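Local coordinates for protein YfnB (Bacillus subtilis, PDB 3ED5) that is a putative hydrolase of the haloacid dehalogenase superfamily that may act as a 5'-nucleotidase, at residues 7-13 and 178-184; 110-115 and 223-227. All blocks are in the same frame, centred on the assembly; numbering follows the deposited sequence. Where two conformers were deposited one is given.

Interaction 1 (7-13 and 178-184); sequences YRTLLFD and HTLIIGD
From Thr9 to Phe12 and from Thr179 to Ile182 two parallel strands run in register, their short axes 4.7 Å apart at closest approach, and Leu11 bonds to the two residues that flank its opposite number, Ile181: Leu11 N gives to Leu180 O at 2.8 Å, and Leu11 O receives Ile182 N. At the entry, His178 O accepts two donors, Arg8 N at 2.7 Å and Thr9 N at 3.1 Å. The Arg8 guanidinium, brought back by a bend at chi3 (-69°), lies on the imidazole of His178 with planes 27° apart, NH1 over the ring centre; His178 ND1 is bonded to Arg6 O. Replaced by alanine, His178 would probably no longer offer the guanidinium a surface to stack on, leaving that group freer to turn and Arg6 O without this partner. On one face of the sheet, Ile182 CD1 sits over the centre of the Phe12 ring, 4.0 Å from its centroid, and Leu180 CB packs over a face of Tyr7, whose OH reaches Asp199 and Tyr218. At the strand end lies Asp13, probably the catalytic nucleophile, as in related hydrolases; its OD1 forms a salt bridge with Lys158 and its OD2 a hydrogen bond with Thr17. These are the two central strands of a Rossmann-like HAD sheet, flanked by strands 120-125 and 199-203, with helix 226-230 packed against Tyr7, Leu10 and Leu180.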
loop_
_atom_site.group_PDB
_atom_site.type_symbol
_atom_site.label_atom_id
_atom_site.label_comp_id
_atom_site.label_asym_id
_atom_site.label_seq_id
_atom_site.Cartn_x
_atom_site.Cartn_y
_atom_site.Cartn_z
ATOM N N TYR A 7 1.154 20.762 -9.151
ATOM C CA TYR A 7 1.819 19.975 -8.121
ATOM C C TYR A 7 3.266 19.807 -8.494
ATOM O O TYR A 7 3.607 19.765 -9.682
ATOM C CB TYR A 7 1.199 18.572 -7.971
ATOM C CG TYR A 7 -0.222 18.626 -7.513
ATOM C CD1 TYR A 7 -0.534 18.835 -6.164
ATOM C CD2 TYR A 7 -1.270 18.499 -8.448
ATOM C CE1 TYR A 7 -1.873 18.928 -5.746
ATOM C CE2 TYR A 7 -2.615 18.569 -8.045
ATOM C CZ TYR A 7 -2.902 18.767 -6.704
ATOM O OH TYR A 7 -4.217 18.804 -6.306
ATOM N N ARG A 8 4.112 19.682 -7.482
ATOM C CA ARG A 8 5.530 19.426 -7.717
ATOM C C ARG A 8 5.974 18.073 -7.180
ATOM O O ARG A 8 6.925 17.491 -7.702
ATOM C CB ARG A 8 6.367 20.520 -7.071
ATOM C CG ARG A 8 6.211 21.852 -7.800
ATOM C CD ARG A 8 7.327 22.819 -7.448
ATOM N NE ARG A 8 7.230 23.290 -6.064
ATOM C CZ ARG A 8 6.544 24.367 -5.691
ATOM N NH1 ARG A 8 5.871 25.077 -6.595
ATOM N NH2 ARG A 8 6.537 24.732 -4.415
ATOM N N THR A 9 5.273 17.593 -6.152
ATOM C CA THR A 9 5.713 16.460 -5.358
ATOM C C THR A 9 4.561 15.469 -5.315
ATOM O O THR A 9 3.464 15.841 -4.874
ATOM C CB THR A 9 6.017 16.932 -3.936
ATOM O OG1 THR A 9 6.968 18.011 -3.995
ATOM C CG2 THR A 9 6.587 15.779 -3.070
ATOM N N LEU A 10 4.815 14.223 -5.735
ATOM C CA LEU A 10 3.775 13.168 -5.710
ATOM C C LEU A 10 4.202 12.077 -4.735
ATOM O O LEU A 10 5.333 11.570 -4.831
ATOM C CB LEU A 10 3.530 12.555 -7.113
ATOM C CG LEU A 10 3.321 13.633 -8.201
ATOM C CD1 LEU A 10 3.191 12.975 -9.581
ATOM C CD2 LEU A 10 2.101 14.521 -7.895
ATOM N N LEU A 11 3.320 11.747 -3.791
ATOM C CA LEU A 11 3.572 10.681 -2.845
ATOM C C LEU A 11 2.684 9.490 -3.228
ATOM O O LEU A 11 1.459 9.610 -3.256
ATOM C CB LEU A 11 3.227 11.122 -1.416
ATOM C CG LEU A 11 3.753 12.511 -0.956
ATOM C CD1 LEU A 11 3.334 12.749 0.501
ATOM C CD2 LEU A 11 5.275 12.630 -1.076
ATOM N N PHE A 12 3.320 8.371 -3.533
ATOM C CA PHE A 12 2.560 7.204 -3.977
ATOM C C PHE A 12 2.602 6.125 -2.910
ATOM O O PHE A 12 3.657 5.741 -2.426
ATOM C CB PHE A 12 3.190 6.606 -5.253
ATOM C CG PHE A 12 2.776 7.279 -6.520
ATOM C CD1 PHE A 12 1.650 6.871 -7.231
ATOM C CD2 PHE A 12 3.550 8.332 -7.032
ATOM C CE1 PHE A 12 1.266 7.543 -8.426
ATOM C CE2 PHE A 12 3.194 8.981 -8.234
ATOM C CZ PHE A 12 2.062 8.594 -8.921
ATOM N N ASP A 13 1.423 5.609 -2.595
ATOM C CA ASP A 13 1.296 4.324 -1.925
ATOM C C ASP A 13 1.781 3.222 -2.893
ATOM O O ASP A 13 1.834 3.426 -4.108
ATOM C CB ASP A 13 -0.178 4.130 -1.537
ATOM C CG ASP A 13 -0.459 2.750 -0.967
ATOM O OD1 ASP A 13 0.017 2.430 0.151
ATOM O OD2 ASP A 13 -1.172 2.013 -1.653
ATOM N N HIS A 178 1.629 22.048 -2.914
ATOM C CA HIS A 178 2.100 21.524 -4.202
ATOM C C HIS A 178 2.394 20.043 -4.152
ATOM O O HIS A 178 3.186 19.532 -4.957
ATOM C CB HIS A 178 3.348 22.283 -4.627
ATOM C CG HIS A 178 3.103 23.746 -4.771
ATOM N ND1 HIS A 178 2.597 24.301 -5.928
ATOM C CD2 HIS A 178 3.239 24.764 -3.887
ATOM C CE1 HIS A 178 2.461 25.609 -5.760
ATOM N NE2 HIS A 178 2.833 25.910 -4.528
ATOM N N THR A 179 1.769 19.373 -3.191
ATOM C CA THR A 179 1.952 17.952 -3.006
ATOM C C THR A 179 0.630 17.190 -3.133
ATOM O O THR A 179 -0.399 17.623 -2.604
ATOM C CB THR A 179 2.566 17.673 -1.616
ATOM O OG1 THR A 179 3.803 18.368 -1.495
ATOM C CG2 THR A 179 2.794 16.144 -1.374
ATOM N N LEU A 180 0.677 16.033 -3.798
ATOM C CA LEU A 180 -0.488 15.169 -3.944
ATOM C C LEU A 180 -0.126 13.791 -3.408
ATOM O O LEU A 180 0.950 13.253 -3.759
ATOM C CB LEU A 180 -0.858 15.052 -5.440
ATOM C CG LEU A 180 -2.088 14.142 -5.733
ATOM C CD1 LEU A 180 -3.397 14.741 -5.180
ATOM C CD2 LEU A 180 -2.213 13.958 -7.260
ATOM N N ILE A 181 -1.018 13.179 -2.620
ATOM C CA ILE A 181 -0.829 11.772 -2.286
ATOM C C ILE A 181 -1.826 10.921 -3.100
ATOM O O ILE A 181 -3.007 11.264 -3.192
ATOM C CB ILE A 181 -0.944 11.469 -0.769
ATOM C CG1 ILE A 181 -0.752 9.950 -0.513
ATOM C CG2 ILE A 181 -2.283 11.984 -0.179
ATOM C CD1 ILE A 181 -0.598 9.589 1.028
ATOM N N ILE A 182 -1.325 9.833 -3.677
ATOM C CA ILE A 182 -2.129 8.931 -4.515
ATOM C C ILE A 182 -2.097 7.544 -3.884
ATOM O O ILE A 182 -1.023 6.979 -3.661
ATOM C CB ILE A 182 -1.502 8.821 -5.929
ATOM C CG1 ILE A 182 -1.341 10.203 -6.592
ATOM C CG2 ILE A 182 -2.376 7.887 -6.837
ATOM C CD1 ILE A 182 0.057 10.824 -6.421
ATOM N N GLY A 183 -3.262 7.001 -3.583
ATOM C CA GLY A 183 -3.310 5.652 -2.986
ATOM C C GLY A 183 -4.699 5.074 -3.009
ATOM O O GLY A 183 -5.699 5.779 -3.286
ATOM N N ASP A 184 -4.768 3.772 -2.705
ATOM C CA ASP A 184 -6.042 3.050 -2.795
ATOM C C ASP A 184 -6.771 2.928 -1.461
ATOM O O ASP A 184 -7.954 2.545 -1.436
ATOM C CB ASP A 184 -5.771 1.632 -3.302
ATOM C CG ASP A 184 -5.077 0.799 -2.274
ATOM O OD1 ASP A 184 -4.038 1.240 -1.743
ATOM O OD2 ASP A 184 -5.565 -0.305 -1.987
#

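Interaction 2 (110-115 and 223-227); sequences DLISNL and LEELY
Leu111 reaches from helix 108-116 to Leu223, Leu226 and Tyr227, and its side chain shows how one branched residue can serve several partners. Its CB lies 4.2 Å from Tyr227 OH. With CG anti to the backbone N (chi1 173°), the fork is carried forward between the two segments, and its methyls divide the work. CD1 rests over a face of the Tyr227 ring, displaced toward the rim at the phenol end and 3.7 Å from Tyr227 CZ; it also touches the backbone oxygen of Leu223. The other methyl, CD2, turns to the aliphatic partners, meeting Leu226 CD1 at 3.7 Å and Leu223 CB at 3.9 Å. Leu111 and Tyr227 run alongside one another with their ends pointing opposite ways, so that the phenol oxygen reaches helix 108-116. There Asn114 ND2 donates to Tyr227 OH at 2.9 Å, with an almost straight N-H...O angle of 174° and the oxygen in the amide plane. This bond ties down the far end of the ring while CD1 of Leu111 supports its face, and Leu115 CD2 approaches obliquely. Asn234 packs against both Asn114 and Tyr227. The two helices are thus joined on one side of the parallel sheet, where Ile112 and Leu115 rest on Leu121 of strand 120-125 and Leu226 meets Ile220 of strand 218-220.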
loop_
_atom_site.group_PDB
_atom_site.type_symbol
_atom_site.label_atom_id
_atom_site.label_comp_id
_atom_site.label_asym_id
_atom_site.label_seq_id
_atom_site.Cartn_x
_atom_site.Cartn_y
_atom_site.Cartn_z
ATOM N N ASP A 110 4.647 2.742 -17.252
ATOM C CA ASP A 110 4.673 3.871 -18.194
ATOM C C ASP A 110 4.311 5.191 -17.486
ATOM O O ASP A 110 4.941 6.249 -17.750
ATOM C CB ASP A 110 3.748 3.614 -19.378
ATOM C CG ASP A 110 4.241 2.482 -20.273
ATOM O OD1 ASP A 110 5.440 2.087 -20.189
ATOM O OD2 ASP A 110 3.415 1.973 -21.064
ATOM N N LEU A 111 3.317 5.120 -16.596
ATOM C CA LEU A 111 2.899 6.308 -15.826
ATOM C C LEU A 111 4.056 6.837 -14.991
ATOM O O LEU A 111 4.447 8.008 -15.112
ATOM C CB LEU A 111 1.691 6.026 -14.926
ATOM C CG LEU A 111 1.396 7.242 -14.018
ATOM C CD1 LEU A 111 0.537 8.244 -14.840
ATOM C CD2 LEU A 111 0.805 6.925 -12.699
ATOM N N ILE A 112 4.626 5.989 -14.145
ATOM C CA ILE A 112 5.733 6.419 -13.278
ATOM C C ILE A 112 6.933 6.967 -14.094
ATOM O O ILE A 112 7.519 7.993 -13.743
ATOM C CB ILE A 112 6.133 5.275 -12.325
ATOM C CG1 ILE A 112 4.982 4.998 -11.322
ATOM C CG2 ILE A 112 7.472 5.529 -11.614
ATOM C CD1 ILE A 112 4.567 6.250 -10.463
ATOM N N SER A 113 7.289 6.277 -15.177
ATOM C CA SER A 113 8.398 6.723 -16.040
ATOM C C SER A 113 8.124 8.127 -16.599
ATOM O O SER A 113 9.020 9.000 -16.620
ATOM C CB SER A 113 8.590 5.737 -17.190
ATOM O OG SER A 113 9.583 6.226 -18.069
ATOM N N ASN A 114 6.902 8.346 -17.075
ATOM C CA ASN A 114 6.508 9.666 -17.574
ATOM C C ASN A 114 6.524 10.723 -16.455
ATOM O O ASN A 114 7.047 11.821 -16.641
ATOM C CB ASN A 114 5.123 9.597 -18.266
ATOM C CG ASN A 114 5.207 9.068 -19.691
ATOM O OD1 ASN A 114 6.255 9.163 -20.336
ATOM N ND2 ASN A 114 4.094 8.512 -20.196
ATOM N N LEU A 115 5.952 10.395 -15.296
ATOM C CA LEU A 115 5.867 11.404 -14.224
ATOM C C LEU A 115 7.216 11.793 -13.633
ATOM O O LEU A 115 7.413 12.954 -13.226
ATOM C CB LEU A 115 4.922 10.942 -13.117
ATOM C CG LEU A 115 3.468 10.651 -13.511
ATOM C CD1 LEU A 115 2.666 10.294 -12.245
ATOM C CD2 LEU A 115 2.803 11.806 -14.270
ATOM N N LEU A 223 -4.700 4.483 -13.520
ATOM C CA LEU A 223 -3.590 5.403 -13.304
ATOM C C LEU A 223 -3.437 6.468 -14.394
ATOM O O LEU A 223 -3.017 7.583 -14.095
ATOM C CB LEU A 223 -2.286 4.627 -13.142
ATOM C CG LEU A 223 -2.176 3.833 -11.824
ATOM C CD1 LEU A 223 -0.887 2.960 -11.876
ATOM C CD2 LEU A 223 -2.120 4.715 -10.584
ATOM N N GLU A 224 -3.773 6.125 -15.637
ATOM C CA GLU A 224 -3.607 7.082 -16.749
ATOM C C GLU A 224 -4.509 8.310 -16.593
ATOM O O GLU A 224 -4.235 9.356 -17.195
ATOM C CB GLU A 224 -3.843 6.404 -18.103
ATOM C CG GLU A 224 -5.264 5.848 -18.282
ATOM C CD GLU A 224 -5.489 5.144 -19.635
ATOM O OE1 GLU A 224 -4.520 4.632 -20.240
ATOM O OE2 GLU A 224 -6.647 5.090 -20.095
ATOM N N GLU A 225 -5.548 8.216 -15.758
ATOM C CA GLU A 225 -6.382 9.397 -15.479
ATOM C C GLU A 225 -5.578 10.502 -14.764
ATOM O O GLU A 225 -6.038 11.639 -14.692
ATOM C CB GLU A 225 -7.606 9.022 -14.648
ATOM C CG GLU A 225 -8.568 8.072 -15.378
ATOM C CD GLU A 225 -9.685 7.635 -14.452
ATOM O OE1 GLU A 225 -10.289 8.497 -13.812
ATOM O OE2 GLU A 225 -9.930 6.433 -14.325
ATOM N N LEU A 226 -4.397 10.174 -14.228
ATOM C CA LEU A 226 -3.553 11.181 -13.594
ATOM C C LEU A 226 -3.003 12.228 -14.549
ATOM O O LEU A 226 -2.721 13.344 -14.108
ATOM C CB LEU A 226 -2.398 10.556 -12.826
ATOM C CG LEU A 226 -2.781 10.028 -11.450
ATOM C CD1 LEU A 226 -1.600 9.190 -10.929
ATOM C CD2 LEU A 226 -3.143 11.149 -10.434
ATOM N N TYR A 227 -2.847 11.884 -15.833
ATOM C CA TYR A 227 -2.329 12.873 -16.809
ATOM C C TYR A 227 -3.196 14.124 -16.806
ATOM O O TYR A 227 -2.691 15.259 -16.731
ATOM C CB TYR A 227 -2.205 12.283 -18.216
ATOM C CG TYR A 227 -1.155 11.204 -18.282
ATOM C CD1 TYR A 227 0.182 11.500 -17.999
ATOM C CD2 TYR A 227 -1.490 9.892 -18.635
ATOM C CE1 TYR A 227 1.170 10.514 -18.038
ATOM C CE2 TYR A 227 -0.507 8.887 -18.690
ATOM C CZ TYR A 227 0.830 9.221 -18.399
ATOM O OH TYR A 227 1.815 8.263 -18.427
#

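Interaction 1 belongs to the centre of the parallel sheet and interaction 2 to the helical layer on one of its faces; their centres are about 12 Å apart. Along the chain their segments alternate, 7-13, 110-115, 178-184 and 223-227, so each contact is closed only after the other has begun. Phe12 is the main junction: its CZ lies 3.8 Å from Ile112 CD1, and its ring also meets Leu115 and Leu226, while Leu10 adds a contact with Leu115. Helix 226-230 thus packs on helix 108-116 through interaction 2 and, through Phe12, on the strand leading to Asp13, the probable nucleophile, uniting distant parts of one alpha/beta core.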